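PDB 5UXX: RNA polymerase sigma factor, which probably acts as an ECF-type sigma factor that binds promoter DNA and directs RNA polymerase to its target genes. Local coordinates for residues S55-K58 / A59-T63; C138-I142 / G143-S147. All coordinates share one frame; numbering follows the deposited sequence.

How the contacts relate
Both contacts are local. Each is one continuous run of residues at the start of a helix, and neither closes a long loop. Contact 1 comes first along the chain, where the run 55-63 enters helix 57-81 in sigma-70 region 2. Contact 2 follows in series in region 4, where the run 138-147 leaves helix 131-138 and enters helix 142-159. The two neither nest nor cross. Their centres lie about 17 Å apart, and their nearest atoms are about 6 Å apart without touching. Helix 131-138 relates them: N56, A59 and T63 of contact 1 touch it, and I145 of contact 2 packs on it as well.

Contact 1 of 2, residues S55-K58 / A59-T63; sequences SNLK and AWLFT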
loop_
_atom_site.group_PDB
_atom_site.type_symbol
_atom_site.label_atom_id
_atom_site.label_comp_id
_atom_site.label_asym_id
_atom_site.label_seq_id
_atom_site.Cartn_x
_atom_site.Cartn_y
_atom_site.Cartn_z
ATOM N N SER A 55 13.946 -5.427 13.829
ATOM C CA SER A 55 13.761 -5.031 12.438
ATOM C C SER A 55 12.469 -4.240 12.260
ATOM O O SER A 55 11.701 -4.065 13.205
ATOM C CB SER A 55 13.762 -6.260 11.526
ATOM O OG SER A 55 12.698 -7.139 11.849
ATOM N N ASN A 56 12.237 -3.761 11.042
ATOM C CA ASN A 56 11.063 -2.950 10.747
ATOM C C ASN A 56 9.816 -3.809 10.575
ATOM O O ASN A 56 9.690 -4.548 9.598
ATOM C CB ASN A 56 11.303 -2.105 9.492
ATOM C CG ASN A 56 10.301 -0.975 9.345
ATOM O OD1 ASN A 56 9.098 -1.161 9.530
ATOM N ND2 ASN A 56 10.797 0.211 9.013
ATOM N N LEU A 57 8.898 -3.710 11.531
ATOM C CA LEU A 57 7.671 -4.498 11.497
ATOM C C LEU A 57 6.751 -4.051 10.369
ATOM O O LEU A 57 6.117 -4.876 9.710
ATOM C CB LEU A 57 6.938 -4.406 12.836
ATOM C CG LEU A 57 5.620 -5.179 12.921
ATOM C CD1 LEU A 57 5.861 -6.671 12.747
ATOM C CD2 LEU A 57 4.915 -4.895 14.236
ATOM N N LYS A 58 6.682 -2.741 10.153
ATOM C CA LYS A 58 5.845 -2.182 9.099
ATOM C C LYS A 58 6.303 -2.681 7.734
ATOM O O LYS A 58 5.486 -3.061 6.897
ATOM C CB LYS A 58 5.870 -0.653 9.145
ATOM C CG LYS A 58 4.798 0.014 8.298
ATOM C CD LYS A 58 4.962 1.526 8.290
ATOM C CE LYS A 58 4.970 2.090 9.703
ATOM N NZ LYS A 58 5.318 3.539 9.721
ATOM N N ALA A 59 7.614 -2.689 7.519
ATOM C CA ALA A 59 8.183 -3.179 6.269
ATOM C C ALA A 59 7.935 -4.676 6.110
ATOM O O ALA A 59 7.712 -5.165 5.002
ATOM C CB ALA A 59 9.673 -2.880 6.211
ATOM N N TRP A 60 7.979 -5.396 7.226
ATOM C CA TRP A 60 7.717 -6.830 7.234
ATOM C C TRP A 60 6.277 -7.115 6.818
ATOM O O TRP A 60 6.014 -8.025 6.031
ATOM C CB TRP A 60 7.999 -7.413 8.621
ATOM C CG TRP A 60 7.881 -8.905 8.699
ATOM C CD1 TRP A 60 8.770 -9.822 8.220
ATOM C CD2 TRP A 60 6.819 -9.654 9.303
ATOM N NE1 TRP A 60 8.326 -11.095 8.483
ATOM C CE2 TRP A 60 7.130 -11.020 9.147
ATOM C CE3 TRP A 60 5.634 -9.303 9.957
ATOM C CZ2 TRP A 60 6.300 -12.035 9.621
ATOM C CZ3 TRP A 60 4.811 -10.312 10.427
ATOM C CH2 TRP A 60 5.148 -11.661 10.256
ATOM N N LEU A 61 5.351 -6.324 7.350
ATOM C CA LEU A 61 3.931 -6.482 7.055
ATOM C C LEU A 61 3.607 -6.079 5.619
ATOM O O LEU A 61 2.843 -6.758 4.934
ATOM C CB LEU A 61 3.092 -5.658 8.034
ATOM C CG LEU A 61 3.093 -6.157 9.480
ATOM C CD1 LEU A 61 2.437 -5.146 10.406
ATOM C CD2 LEU A 61 2.395 -7.501 9.576
ATOM N N PHE A 62 4.191 -4.970 5.172
ATOM C CA PHE A 62 3.976 -4.479 3.815
ATOM C C PHE A 62 4.500 -5.468 2.778
ATOM O O PHE A 62 3.924 -5.610 1.700
ATOM C CB PHE A 62 4.644 -3.116 3.622
ATOM C CG PHE A 62 3.790 -1.950 4.045
ATOM C CD1 PHE A 62 3.159 -1.940 5.279
ATOM C CD2 PHE A 62 3.626 -0.859 3.207
ATOM C CE1 PHE A 62 2.377 -0.867 5.666
ATOM C CE2 PHE A 62 2.846 0.218 3.589
ATOM C CZ PHE A 62 2.220 0.213 4.819
ATOM N N THR A 63 5.593 -6.146 3.113
ATOM C CA THR A 63 6.180 -7.149 2.232
ATOM C C THR A 63 5.213 -8.307 1.997
ATOM O O THR A 63 5.067 -8.788 0.872
ATOM C CB THR A 63 7.499 -7.700 2.806
ATOM O OG1 THR A 63 8.407 -6.618 3.046
ATOM C CG2 THR A 63 8.136 -8.686 1.835
#
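N56 OD1 accepts a hydrogen bond from A59 N at 2.9 Å. This is an N-cap in sigma-70 region 2: N56 stands just before helix 57-81, and its side chain takes up an N-H of the first turn. The bond is fairly straight, with an angle of 162° at the hydrogen. The donor sits well above the carbonyl plane of the amide, not on a lone pair. CG of N56 points away from its own backbone N (chi1 -164°), which sets the amide beside the A59 methyl, with N56 CG 3.7 Å from A59 CB.

The backbone then winds into the helix. W60 N bonds to N56 O, L61 N to L57 O and F62 N to K58 O. Side chains pack along this turn. L57 CD1 meets W60 CE3 at 3.8 Å, approaching the indole obliquely. L57 CG also lies 4.1 Å from L61 CD1. K58 and F62 run side by side in the same direction, and K58 CG touches F62 CE1 at 3.7 Å.

L57, L61 and F62 pack on helix 7-26, where F62 stacks on F22. The ring of W60 makes an edge-to-face contact with F51, and F62 makes another with F129. F62 also packs on an aromatic side chain of another protein's chain.

One turn after A59, the backbone bonding continues. T63 OG1 lies near A59 O, but at a distance that is doubtfully short. T63 N bonds to A59 O at 3.0 Å.

Contact 2 of 2, residues C138-I142 / G143-S147; sequences CGCAI and GTIKS
The flat groups here are the peptide carbonyls of I142 and A141. K146 N lies in the carbonyl plane of I142 and bonds to I142 O at 3.1 Å, with an angle of 163° at the hydrogen. K146 CG comes close to the same oxygen. A141 O receives weak bonds from T144 N at 3.2 Å and from I145 N at 3.3 Å. A141 is the N-cap residue of helix 142-159, and here it is the backbone oxygen that meets the first turn.

The sulfurs of C140 and C138 both meet the CG1-CD1 branch of I145. C140 SG sits between its backbone N and carbonyl carbon (chi1 65°), which turns the sulfur toward the helix. C140 SG touches I145 CG1 at 3.6 Å and lies 4.0 Å from T144 CB. C138 SG reaches the end of the same branch, 4.0 Å from I145 CD1. I142 and K146 lie side by side, pointing the same way. I142 CG2 meets K146 CE at 3.6 Å, along an extended lysine chain.

I145 is buried and also packs on Y131, A135 and I124. K146 makes a cation-pi contact with Y131. G139, with positive phi, ends helix 131-138 in a Schellman motif, where C140 N is paired with A135 O. A tight turn between helices 131-138 and 142-159 is characteristic of the helix-turn-helix of sigma-70 region 4, in which the second helix probably serves DNA recognition.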
loop_
_atom_site.group_PDB
_atom_site.type_symbol
_atom_site.label_atom_id
_atom_site.label_comp_id
_atom_site.label_asym_id
_atom_site.label_seq_id
_atom_site.Cartn_x
_atom_site.Cartn_y
_atom_site.Cartn_z
ATOM N N CYS A 138 10.698 -4.291 -2.188
ATOM C CA CYS A 138 10.507 -4.576 -3.607
ATOM C C CYS A 138 11.533 -5.570 -4.143
ATOM O O CYS A 138 11.436 -6.016 -5.286
ATOM C CB CYS A 138 10.568 -3.282 -4.420
ATOM S SG CYS A 138 9.278 -2.090 -4.009
ATOM N N GLY A 139 12.511 -5.919 -3.313
ATOM C CA GLY A 139 13.543 -6.860 -3.709
ATOM C C GLY A 139 14.417 -6.343 -4.837
ATOM O O GLY A 139 14.764 -7.086 -5.757
ATOM N N CYS A 140 14.771 -5.064 -4.770
ATOM C CA CYS A 140 15.620 -4.453 -5.786
ATOM C C CYS A 140 16.689 -3.572 -5.149
ATOM O O CYS A 140 16.755 -3.448 -3.926
ATOM C CB CYS A 140 14.782 -3.633 -6.767
ATOM S SG CYS A 140 13.970 -2.195 -6.031
ATOM N N ALA A 141 17.526 -2.967 -5.984
ATOM C CA ALA A 141 18.589 -2.093 -5.502
ATOM C C ALA A 141 18.047 -0.716 -5.134
ATOM O O ALA A 141 16.971 -0.321 -5.584
ATOM C CB ALA A 141 19.686 -1.969 -6.547
ATOM N N ILE A 142 18.801 0.004 -4.308
ATOM C CA ILE A 142 18.430 1.351 -3.891
ATOM C C ILE A 142 18.324 2.285 -5.095
ATOM O O ILE A 142 17.389 3.083 -5.195
ATOM C CB ILE A 142 19.446 1.914 -2.874
ATOM C CG1 ILE A 142 19.065 1.492 -1.456
ATOM C CG2 ILE A 142 19.527 3.427 -2.954
ATOM C CD1 ILE A 142 19.965 2.070 -0.392
ATOM N N GLY A 143 19.282 2.170 -6.011
ATOM C CA GLY A 143 19.297 2.972 -7.221
ATOM C C GLY A 143 18.047 2.799 -8.062
ATOM O O GLY A 143 17.556 3.752 -8.667
ATOM N N THR A 144 17.532 1.573 -8.099
ATOM C CA THR A 144 16.326 1.264 -8.860
ATOM C C THR A 144 15.109 1.986 -8.288
ATOM O O THR A 144 14.329 2.585 -9.029
ATOM C CB THR A 144 16.052 -0.250 -8.884
ATOM O OG1 THR A 144 17.184 -0.933 -9.436
ATOM C CG2 THR A 144 14.823 -0.556 -9.722
ATOM N N ILE A 145 14.955 1.922 -6.968
ATOM C CA ILE A 145 13.872 2.615 -6.276
ATOM C C ILE A 145 13.912 4.113 -6.564
ATOM O O ILE A 145 12.888 4.725 -6.870
ATOM C CB ILE A 145 13.941 2.385 -4.750
ATOM C CG1 ILE A 145 13.480 0.969 -4.405
ATOM C CG2 ILE A 145 13.085 3.399 -4.009
ATOM C CD1 ILE A 145 12.028 0.703 -4.740
ATOM N N LYS A 146 15.107 4.690 -6.478
ATOM C CA LYS A 146 15.295 6.119 -6.700
ATOM C C LYS A 146 14.877 6.545 -8.105
ATOM O O LYS A 146 14.217 7.571 -8.277
ATOM C CB LYS A 146 16.753 6.501 -6.444
ATOM C CG LYS A 146 17.127 6.509 -4.972
ATOM C CD LYS A 146 18.591 6.849 -4.762
ATOM C CE LYS A 146 18.920 6.934 -3.281
ATOM N NZ LYS A 146 20.373 7.155 -3.044
ATOM N N SER A 147 15.260 5.759 -9.106
ATOM C CA SER A 147 14.893 6.058 -10.486
ATOM C C SER A 147 13.392 5.882 -10.693
ATOM O O SER A 147 12.763 6.647 -11.423
ATOM C CB SER A 147 15.671 5.171 -11.460
ATOM O OG SER A 147 15.256 3.821 -11.364
#